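Local coordinates for protein ORF48 (Lactococcus phage TP901-1, PDB 3UH8) that forms part of the phage baseplate, probably as a structural protein that joins the host-adhesion apparatus to the rest of the baseplate through an immunoglobulin-like N-terminal domain, at residues A[2-7]-A[20-25]; A[8-13]-A[110-115]; A[52-57]-A[94-99]. All coordinates share one frame; numbering follows the deposited sequence.

Contact 1: residues A[2-7]-A[20-25]; sequences TEHFIT and VKLRHA
The imidazole of His4 packs on Val20, and this pair makes the centre of the contact, with Leu22 touching the ring farther along. Val20 CG1 sits 4.2 Å from the His4 ring centroid, 29° off the ring normal, an off-centre CH-pi contact. Leu22 CD2 comes within 3.6 Å of His4 CD2, while His4 CE1 is 3.4 Å from the backbone oxygen Lys21 O. Deeper in, Ile6 CG2 meets Val20 CG2 at 3.8 Å, the two side chains crossing at about a right angle. His4 CG is anti to the carbonyl carbon (chi1 -57°), which carries the ring across to residues 20-22.

At the outer end Arg23 bends at chi3 and brings NH2 to Thr2, whose methyl CG2 meets the guanidinium edge in plane. A water accepts from Thr2 OG1 at 2.8 Å and, weakly, from Arg23 NH2. The guanidinium is positioned by a salt bridge from NE to Asp26.

With no clear direct hydrogen bond between them and strand axes 8.8 Å apart at 157°, the segments meet through side chains, with one approach to a backbone oxygen. Strand 2-9 pairs in parallel with strand 30-38, and strand 21-23 in parallel with strand 112-122, whose Phe117 and Tyr119 touch Ile6 and Leu22 respectively.

Contact 2: residues A[8-13]-A[110-115]; sequences LSTTEP and EQFSTR
Arg115 runs alongside the turn that follows strand 2-9, and its backbone supplies the clear hydrogen bond between the segments. Arg115 N donates to Ser9 O at 3.1 Å with an N-H...O angle of 168°, approaching in the carbonyl plane.

The Arg115 side chain lies along the turn's carbonyls. With CG pointing away from its own carbonyl carbon (chi1 -74°) and a bend at chi3, the aliphatic part and NE are lined by the carbonyls of Thr10, Thr11 and Glu12. Arg115 CD is nearest Glu12 O at 3.1 Å, and Arg115 NE lies 3.0 Å from the same Glu12 O. Beyond them Arg115 NH2 reaches Pro13, 3.8 Å from Pro13 CB.

Among apolar contacts, Thr10 CG2 meets the edge of the Phe112 ring in plane, 3.5 Å from Phe112 CE1, and Leu8 CB lies 4.4 Å from Thr114 CG2. The Thr10 methyl also makes a methyl-to-carbonyl contact with Ser113 O, while its hydroxyl bonds to Glu38. Phe112 itself stacks on Phe100 and receives a cation-pi contact from Lys43.

The turn is partly held by its own side chains. Ser9 OG accepts from Glu12 N at 2.9 Å (161°) and more weakly from Thr11 N, while Thr11 OG1 donates to Glu12 OE2 from above the carboxylate plane and accepts from Asn39 N. Asn14 ties both segments, bonding to Ser9 N and Arg115 O.

A serine oxygen accepting from the backbone N three residues on defines an ST motif; here it shapes the turn leaving strand 2-9, next to strand 112-122 of the immunoglobulin-like fold.

Contact 3: residues A[52-57]-A[94-99]; sequences FCLMAQ and NEAYFS
Cys53 and Tyr97 form an antiparallel hydrogen-bonded pair in the beta-sheet of this immunoglobulin-like domain, where strands 49-54 and 92-103 run side by side. Cys53 N donates to Tyr97 O at 2.9 Å, nearly along the C=O axis, and Tyr97 N returns a bond to Cys53 O. Met55 N continues the ladder to Glu95 O. The segment axes approach to 4.8 Å at 151°, as expected of twisted neighbouring strands.

The Cys53 side chain can be followed outward over the tyrosine. Its CB lies over one face of the Tyr97 ring, 3.7 Å from the centroid and 22° off the normal, a CH-pi contact displaced toward the CE2 rim. Cys53 SG, turned opposite to the carbonyl carbon about the first torsion, makes an oblique sulfur-aromatic contact 4.4 Å from the Tyr97 ring centroid, with Ser99 CB as a further neighbour. Tyr97 takes the first torsion that sets CG between its backbone N and carbonyl carbon (chi1 78°), which lays the ring back across Cys53. Met55 CG approaches the same ring at its edge.

The other face of the sheet carries Phe52, Leu54, Ala96 and Phe98. Phe98 CE1 meets the Phe52 ring at its edge, the two planes oblique to each other, and Tyr81 stacks on Phe52.

Beyond the ladder, waters link the diverging chains. One accepts from Glu95 N and lies by Met55 O. Asn94 ND2 bonds to Phe90 O, while a second water is 2.7 Å from Asn94 OD1 and 2.6 Å from Gln57 OE1, the glutamine end being poorly ordered.

From the N terminus, strand 2-9 serves two contacts in turn. Its first part enters contact 1, which closes a short loop when the chain returns at residues 20-25 and joins strand 2-9 to strand 21-23. The segment that follows, 8-13, meets residues 110-115, so contact 2 joins the end of strand 2-9 to strand 112-122, spans most of the domain and crosses contact 1 along the chain. Contact 3 is nested inside that long loop, joining strands 49-54 and 92-103 after contact 1 has closed. Contacts 2 and 3 touch directly: Leu8 CD1 packs on Phe98 CD2 at 3.6 Å, and Thr114 N probably bonds to Phe98 O. Contacts 1 and 2 lie on opposite sides of the chain's centre.

Contact 1: residues A[2-7]-A[20-25]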
loop_
_atom_site.group_PDB
_atom_site.type_symbol
_atom_site.label_atom_id
_atom_site.label_comp_id
_atom_site.label_asym_id
_atom_site.label_seq_id
_atom_site.Cartn_x
_atom_site.Cartn_y
_atom_site.Cartn_z
ATOM N N THR A 2 -6.660 2.876 14.225
ATOM C CA THR A 2 -7.629 2.928 13.124
ATOM C C THR A 2 -7.182 2.152 11.890
ATOM O O THR A 2 -5.983 2.037 11.629
ATOM C CB THR A 2 -8.015 4.376 12.784
ATOM O OG1 THR A 2 -6.836 5.135 12.511
ATOM C CG2 THR A 2 -8.837 5.029 13.879
ATOM N N GLU A 3 -8.160 1.623 11.132
ATOM C CA GLU A 3 -7.927 0.859 9.905
ATOM C C GLU A 3 -8.716 1.423 8.726
ATOM O O GLU A 3 -9.846 1.884 8.903
ATOM C CB GLU A 3 -8.232 -0.634 10.109
ATOM C CG GLU A 3 -7.182 -1.362 10.931
ATOM C CD GLU A 3 -7.517 -2.801 11.271
ATOM O OE1 GLU A 3 -8.517 -3.030 11.989
ATOM O OE2 GLU A 3 -6.750 -3.699 10.855
ATOM N N HIS A 4 -8.112 1.390 7.522
ATOM C CA HIS A 4 -8.722 1.901 6.295
ATOM C C HIS A 4 -8.723 0.844 5.193
ATOM O O HIS A 4 -7.671 0.549 4.620
ATOM C CB HIS A 4 -8.048 3.212 5.841
ATOM C CG HIS A 4 -8.084 4.295 6.875
ATOM N ND1 HIS A 4 -9.063 5.272 6.864
ATOM C CD2 HIS A 4 -7.268 4.505 7.934
ATOM C CE1 HIS A 4 -8.804 6.049 7.904
ATOM N NE2 HIS A 4 -7.733 5.623 8.578
ATOM N N PHE A 5 -9.904 0.249 4.922
ATOM C CA PHE A 5 -10.055 -0.806 3.919
ATOM C C PHE A 5 -10.354 -0.308 2.514
ATOM O O PHE A 5 -11.317 0.430 2.307
ATOM C CB PHE A 5 -11.073 -1.869 4.354
ATOM C CG PHE A 5 -11.185 -3.054 3.418
ATOM C CD1 PHE A 5 -10.181 -4.012 3.356
ATOM C CD2 PHE A 5 -12.299 -3.214 2.604
ATOM C CE1 PHE A 5 -10.284 -5.104 2.486
ATOM C CE2 PHE A 5 -12.403 -4.308 1.740
ATOM C CZ PHE A 5 -11.396 -5.245 1.686
ATOM N N ILE A 6 -9.530 -0.755 1.548
ATOM C CA ILE A 6 -9.624 -0.446 0.116
ATOM C C ILE A 6 -9.243 -1.666 -0.734
ATOM O O ILE A 6 -8.480 -2.521 -0.280
ATOM C CB ILE A 6 -8.803 0.817 -0.301
ATOM C CG1 ILE A 6 -7.305 0.704 0.078
ATOM C CG2 ILE A 6 -9.448 2.122 0.196
ATOM C CD1 ILE A 6 -6.388 1.601 -0.721
ATOM N N THR A 7 -9.766 -1.731 -1.969
ATOM C CA THR A 7 -9.469 -2.799 -2.925
ATOM C C THR A 7 -8.594 -2.203 -4.035
ATOM O O THR A 7 -9.021 -1.265 -4.711
ATOM C CB THR A 7 -10.767 -3.435 -3.458
ATOM O OG1 THR A 7 -11.644 -3.720 -2.366
ATOM C CG2 THR A 7 -10.512 -4.702 -4.260
ATOM N N VAL A 20 -9.268 7.289 1.797
ATOM C CA VAL A 20 -8.466 7.052 2.999
ATOM C C VAL A 20 -8.033 8.404 3.561
ATOM O O VAL A 20 -7.315 9.143 2.887
ATOM C CB VAL A 20 -7.259 6.105 2.731
ATOM C CG1 VAL A 20 -6.325 6.024 3.940
ATOM C CG2 VAL A 20 -7.731 4.713 2.329
ATOM N N LYS A 21 -8.478 8.725 4.786
ATOM C CA LYS A 21 -8.145 9.983 5.457
ATOM C C LYS A 21 -7.353 9.731 6.736
ATOM O O LYS A 21 -7.923 9.352 7.763
ATOM C CB LYS A 21 -9.401 10.832 5.717
ATOM C CG LYS A 21 -10.058 11.343 4.445
ATOM C CD LYS A 21 -11.281 12.184 4.732
ATOM C CE LYS A 21 -11.834 12.788 3.466
ATOM N NZ LYS A 21 -13.033 13.619 3.734
ATOM N N LEU A 22 -6.028 9.914 6.656
ATOM C CA LEU A 22 -5.118 9.703 7.782
ATOM C C LEU A 22 -4.881 10.992 8.578
ATOM O O LEU A 22 -5.164 12.085 8.084
ATOM C CB LEU A 22 -3.783 9.083 7.311
ATOM C CG LEU A 22 -3.834 7.762 6.518
ATOM C CD1 LEU A 22 -2.446 7.335 6.088
ATOM C CD2 LEU A 22 -4.473 6.640 7.318
ATOM N N ARG A 23 -4.393 10.855 9.823
ATOM C CA ARG A 23 -4.103 11.979 10.714
ATOM C C ARG A 23 -2.610 12.096 10.946
ATOM O O ARG A 23 -1.960 11.130 11.346
ATOM C CB ARG A 23 -4.876 11.869 12.034
ATOM C CG ARG A 23 -6.364 12.169 11.883
ATOM C CD ARG A 23 -7.173 11.640 13.050
ATOM N NE ARG A 23 -7.044 10.189 13.180
ATOM C CZ ARG A 23 -8.030 9.373 13.540
ATOM N NH1 ARG A 23 -9.236 9.851 13.808
ATOM N NH2 ARG A 23 -7.813 8.068 13.626
ATOM N N HIS A 24 -2.077 13.288 10.667
ATOM C CA HIS A 24 -0.663 13.647 10.740
ATOM C C HIS A 24 0.088 13.353 12.055
ATOM O O HIS A 24 1.096 12.641 12.026
ATOM C CB HIS A 24 -0.467 15.094 10.257
ATOM C CG HIS A 24 0.816 15.718 10.697
ATOM N ND1 HIS A 24 2.026 15.327 10.161
ATOM C CD2 HIS A 24 1.037 16.663 11.638
ATOM C CE1 HIS A 24 2.938 16.054 10.778
ATOM N NE2 HIS A 24 2.388 16.875 11.675
ATOM N N ALA A 25 -0.371 13.919 13.184
ATOM C CA ALA A 25 0.304 13.763 14.478
ATOM C C ALA A 25 -0.397 12.796 15.444
ATOM O O ALA A 25 -0.270 12.946 16.664
ATOM C CB ALA A 25 0.495 15.132 15.124
HETATM O O HOH W 1 -5.698 6.187 14.868
#

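Contact 2: residues A[8-13]-A[110-115]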
loop_
_atom_site.group_PDB
_atom_site.type_symbol
_atom_site.label_atom_id
_atom_site.label_comp_id
_atom_site.label_asym_id
_atom_site.label_seq_id
_atom_site.Cartn_x
_atom_site.Cartn_y
_atom_site.Cartn_z
ATOM N N LEU A 8 -7.372 -2.733 -4.205
ATOM C CA LEU A 8 -6.436 -2.235 -5.213
ATOM C C LEU A 8 -6.210 -3.204 -6.357
ATOM O O LEU A 8 -5.985 -4.393 -6.129
ATOM C CB LEU A 8 -5.099 -1.808 -4.579
ATOM C CG LEU A 8 -5.176 -0.669 -3.564
ATOM C CD1 LEU A 8 -3.897 -0.549 -2.792
ATOM C CD2 LEU A 8 -5.532 0.653 -4.227
ATOM N N SER A 9 -6.252 -2.679 -7.592
ATOM C CA SER A 9 -6.076 -3.443 -8.822
ATOM C C SER A 9 -4.686 -3.281 -9.447
ATOM O O SER A 9 -4.043 -2.241 -9.285
ATOM C CB SER A 9 -7.158 -3.082 -9.834
ATOM O OG SER A 9 -7.040 -3.851 -11.018
ATOM N N THR A 10 -4.241 -4.323 -10.171
ATOM C CA THR A 10 -2.958 -4.351 -10.884
ATOM C C THR A 10 -3.184 -4.079 -12.374
ATOM O O THR A 10 -2.278 -3.614 -13.069
ATOM C CB THR A 10 -2.233 -5.686 -10.663
ATOM O OG1 THR A 10 -3.010 -6.748 -11.221
ATOM C CG2 THR A 10 -1.938 -5.963 -9.196
ATOM N N THR A 11 -4.397 -4.387 -12.847
ATOM C CA THR A 11 -4.838 -4.197 -14.225
ATOM C C THR A 11 -5.555 -2.854 -14.396
ATOM O O THR A 11 -5.237 -2.101 -15.314
ATOM C CB THR A 11 -5.776 -5.354 -14.645
ATOM O OG1 THR A 11 -6.895 -5.382 -13.759
ATOM C CG2 THR A 11 -5.095 -6.717 -14.653
ATOM N N GLU A 12 -6.536 -2.542 -13.529
ATOM C CA GLU A 12 -7.383 -1.340 -13.598
ATOM C C GLU A 12 -6.900 -0.098 -12.812
ATOM O O GLU A 12 -6.167 -0.244 -11.843
ATOM C CB GLU A 12 -8.728 -1.716 -13.050
ATOM C CG GLU A 12 -9.757 -1.961 -14.094
ATOM C CD GLU A 12 -10.192 -3.389 -14.068
ATOM O OE1 GLU A 12 -11.287 -3.641 -13.516
ATOM O OE2 GLU A 12 -9.379 -4.253 -14.470
ATOM N N PRO A 13 -7.415 1.114 -13.128
ATOM C CA PRO A 13 -7.041 2.302 -12.355
ATOM C C PRO A 13 -7.566 2.241 -10.939
ATOM O O PRO A 13 -8.621 1.623 -10.689
ATOM C CB PRO A 13 -7.744 3.409 -13.115
ATOM C CG PRO A 13 -8.921 2.705 -13.730
ATOM C CD PRO A 13 -8.464 1.368 -14.139
ATOM N N GLU A 110 11.192 -7.054 -8.018
ATOM C CA GLU A 110 9.756 -6.927 -8.257
ATOM C C GLU A 110 9.250 -7.857 -9.354
ATOM O O GLU A 110 9.716 -7.787 -10.493
ATOM C CB GLU A 110 9.364 -5.471 -8.558
ATOM C CG GLU A 110 7.869 -5.295 -8.761
ATOM C CD GLU A 110 7.476 -4.075 -9.560
ATOM O OE1 GLU A 110 7.529 -4.143 -10.809
ATOM O OE2 GLU A 110 7.098 -3.056 -8.938
ATOM N N GLN A 111 8.271 -8.702 -9.002
ATOM C CA GLN A 111 7.624 -9.633 -9.924
ATOM C C GLN A 111 6.424 -8.966 -10.588
ATOM O O GLN A 111 6.139 -9.246 -11.753
ATOM C CB GLN A 111 7.232 -10.927 -9.194
ATOM C CG GLN A 111 8.112 -12.149 -9.518
ATOM C CD GLN A 111 9.588 -11.870 -9.744
ATOM O OE1 GLN A 111 10.125 -12.117 -10.830
ATOM N NE2 GLN A 111 10.281 -11.358 -8.734
ATOM N N PHE A 112 5.746 -8.063 -9.849
ATOM C CA PHE A 112 4.593 -7.264 -10.281
ATOM C C PHE A 112 4.244 -6.215 -9.213
ATOM O O PHE A 112 4.730 -6.293 -8.081
ATOM C CB PHE A 112 3.368 -8.150 -10.612
ATOM C CG PHE A 112 2.510 -8.547 -9.435
ATOM C CD1 PHE A 112 1.292 -7.919 -9.198
ATOM C CD2 PHE A 112 2.919 -9.544 -8.560
ATOM C CE1 PHE A 112 0.504 -8.280 -8.102
ATOM C CE2 PHE A 112 2.123 -9.911 -7.471
ATOM C CZ PHE A 112 0.926 -9.268 -7.245
ATOM N N SER A 113 3.368 -5.260 -9.564
ATOM C CA SER A 113 2.935 -4.204 -8.653
ATOM C C SER A 113 1.499 -3.776 -8.906
ATOM O O SER A 113 0.938 -4.083 -9.961
ATOM C CB SER A 113 3.859 -2.992 -8.764
ATOM O OG SER A 113 3.958 -2.522 -10.099
ATOM N N THR A 114 0.908 -3.063 -7.934
ATOM C CA THR A 114 -0.435 -2.505 -8.067
ATOM C C THR A 114 -0.289 -1.188 -8.822
ATOM O O THR A 114 0.821 -0.663 -8.969
ATOM C CB THR A 114 -1.085 -2.218 -6.686
ATOM O OG1 THR A 114 -0.391 -1.153 -6.028
ATOM C CG2 THR A 114 -1.181 -3.445 -5.789
ATOM N N ARG A 115 -1.408 -0.633 -9.259
ATOM C CA ARG A 115 -1.399 0.661 -9.916
ATOM C C ARG A 115 -1.495 1.714 -8.829
ATOM O O ARG A 115 -1.925 1.389 -7.717
ATOM C CB ARG A 115 -2.535 0.742 -10.923
ATOM C CG ARG A 115 -2.198 -0.100 -12.148
ATOM C CD ARG A 115 -3.337 -0.237 -13.128
ATOM N NE ARG A 115 -3.953 1.052 -13.437
ATOM C CZ ARG A 115 -3.833 1.684 -14.599
ATOM N NH1 ARG A 115 -3.136 1.142 -15.589
ATOM N NH2 ARG A 115 -4.431 2.853 -14.788
#

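Contact 3: residues A[52-57]-A[94-99]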
loop_
_atom_site.group_PDB
_atom_site.type_symbol
_atom_site.label_atom_id
_atom_site.label_comp_id
_atom_site.label_asym_id
_atom_site.label_seq_id
_atom_site.Cartn_x
_atom_site.Cartn_y
_atom_site.Cartn_z
ATOM N N PHE A 52 5.480 -1.038 0.437
ATOM C CA PHE A 52 4.764 0.228 0.349
ATOM C C PHE A 52 5.705 1.236 -0.301
ATOM O O PHE A 52 6.734 1.585 0.284
ATOM C CB PHE A 52 4.292 0.702 1.738
ATOM C CG PHE A 52 3.709 2.098 1.760
ATOM C CD1 PHE A 52 2.398 2.329 1.359
ATOM C CD2 PHE A 52 4.473 3.183 2.172
ATOM C CE1 PHE A 52 1.862 3.618 1.374
ATOM C CE2 PHE A 52 3.932 4.471 2.197
ATOM C CZ PHE A 52 2.632 4.682 1.796
ATOM N N CYS A 53 5.369 1.672 -1.521
ATOM C CA CYS A 53 6.179 2.634 -2.258
ATOM C C CYS A 53 5.465 3.979 -2.328
ATOM O O CYS A 53 4.531 4.145 -3.114
ATOM C CB CYS A 53 6.542 2.103 -3.643
ATOM S SG CYS A 53 7.418 0.517 -3.630
ATOM N N LEU A 54 5.872 4.917 -1.456
ATOM C CA LEU A 54 5.314 6.266 -1.423
ATOM C C LEU A 54 6.016 7.082 -2.488
ATOM O O LEU A 54 7.254 7.075 -2.564
ATOM C CB LEU A 54 5.452 6.926 -0.033
ATOM C CG LEU A 54 5.075 8.423 0.080
ATOM C CD1 LEU A 54 3.565 8.650 -0.028
ATOM C CD2 LEU A 54 5.607 9.019 1.353
ATOM N N MET A 55 5.269 7.799 -3.323
ATOM C CA MET A 55 5.866 8.577 -4.378
ATOM C C MET A 55 6.226 10.010 -3.982
ATOM O O MET A 55 5.475 10.669 -3.264
ATOM C CB MET A 55 4.994 8.534 -5.625
ATOM C CG MET A 55 5.112 7.233 -6.390
ATOM S SD MET A 55 4.105 7.177 -7.878
ATOM C CE MET A 55 5.096 8.178 -8.987
ATOM N N ALA A 56 7.425 10.411 -4.400
ATOM C CA ALA A 56 7.918 11.773 -4.173
ATOM C C ALA A 56 7.206 12.698 -5.147
ATOM O O ALA A 56 7.107 12.406 -6.345
ATOM C CB ALA A 56 9.417 11.841 -4.409
ATOM N N GLN A 57 6.695 13.813 -4.621
ATOM C CA GLN A 57 6.033 14.831 -5.427
ATOM C C GLN A 57 7.045 15.910 -5.793
ATOM O O GLN A 57 8.068 16.070 -5.120
ATOM C CB GLN A 57 4.760 15.394 -4.751
ATOM C CG GLN A 57 4.952 16.143 -3.424
ATOM C CD GLN A 57 5.304 15.282 -2.226
ATOM O OE1 GLN A 57 5.227 14.045 -2.248
ATOM N NE2 GLN A 57 5.751 15.924 -1.158
ATOM N N ASN A 94 -1.582 12.468 -1.035
ATOM C CA ASN A 94 -0.427 11.602 -1.249
ATOM C C ASN A 94 -0.729 10.550 -2.306
ATOM O O ASN A 94 -1.873 10.112 -2.429
ATOM C CB ASN A 94 -0.031 10.922 0.055
ATOM C CG ASN A 94 0.627 11.833 1.056
ATOM O OD1 ASN A 94 1.851 11.850 1.195
ATOM N ND2 ASN A 94 -0.170 12.594 1.792
ATOM N N GLU A 95 0.303 10.137 -3.054
ATOM C CA GLU A 95 0.207 9.119 -4.098
ATOM C C GLU A 95 1.185 7.990 -3.779
ATOM O O GLU A 95 2.363 8.251 -3.525
ATOM C CB GLU A 95 0.491 9.733 -5.480
ATOM C CG GLU A 95 0.335 8.759 -6.641
ATOM C CD GLU A 95 0.345 9.354 -8.038
ATOM O OE1 GLU A 95 0.316 8.564 -9.010
ATOM O OE2 GLU A 95 0.357 10.600 -8.170
ATOM N N ALA A 96 0.688 6.740 -3.768
ATOM C CA ALA A 96 1.491 5.552 -3.461
ATOM C C ALA A 96 1.044 4.316 -4.244
ATOM O O ALA A 96 0.005 4.349 -4.905
ATOM C CB ALA A 96 1.451 5.270 -1.963
ATOM N N TYR A 97 1.840 3.228 -4.171
ATOM C CA TYR A 97 1.561 1.943 -4.816
ATOM C C TYR A 97 2.230 0.780 -4.065
ATOM O O TYR A 97 3.191 0.996 -3.326
ATOM C CB TYR A 97 1.948 1.964 -6.316
ATOM C CG TYR A 97 3.427 1.822 -6.606
ATOM C CD1 TYR A 97 3.981 0.582 -6.916
ATOM C CD2 TYR A 97 4.267 2.934 -6.625
ATOM C CE1 TYR A 97 5.339 0.446 -7.198
ATOM C CE2 TYR A 97 5.623 2.812 -6.928
ATOM C CZ TYR A 97 6.156 1.562 -7.202
ATOM O OH TYR A 97 7.488 1.408 -7.484
ATOM N N PHE A 98 1.727 -0.450 -4.269
ATOM C CA PHE A 98 2.292 -1.648 -3.653
ATOM C C PHE A 98 3.051 -2.483 -4.670
ATOM O O PHE A 98 2.506 -2.816 -5.720
ATOM C CB PHE A 98 1.220 -2.483 -2.935
ATOM C CG PHE A 98 0.689 -1.837 -1.680
ATOM C CD1 PHE A 98 1.423 -1.870 -0.498
ATOM C CD2 PHE A 98 -0.531 -1.181 -1.679
ATOM C CE1 PHE A 98 0.943 -1.248 0.658
ATOM C CE2 PHE A 98 -1.018 -0.570 -0.519
ATOM C CZ PHE A 98 -0.275 -0.607 0.642
ATOM N N SER A 99 4.316 -2.797 -4.360
ATOM C CA SER A 99 5.212 -3.596 -5.195
ATOM C C SER A 99 5.472 -4.940 -4.511
ATOM O O SER A 99 5.777 -4.974 -3.318
ATOM C CB SER A 99 6.516 -2.843 -5.435
ATOM O OG SER A 99 7.499 -3.654 -6.056
HETATM O O HOH W 2 2.941 11.511 -2.959
HETATM O O HOH W 3 3.780 12.693 -0.515
#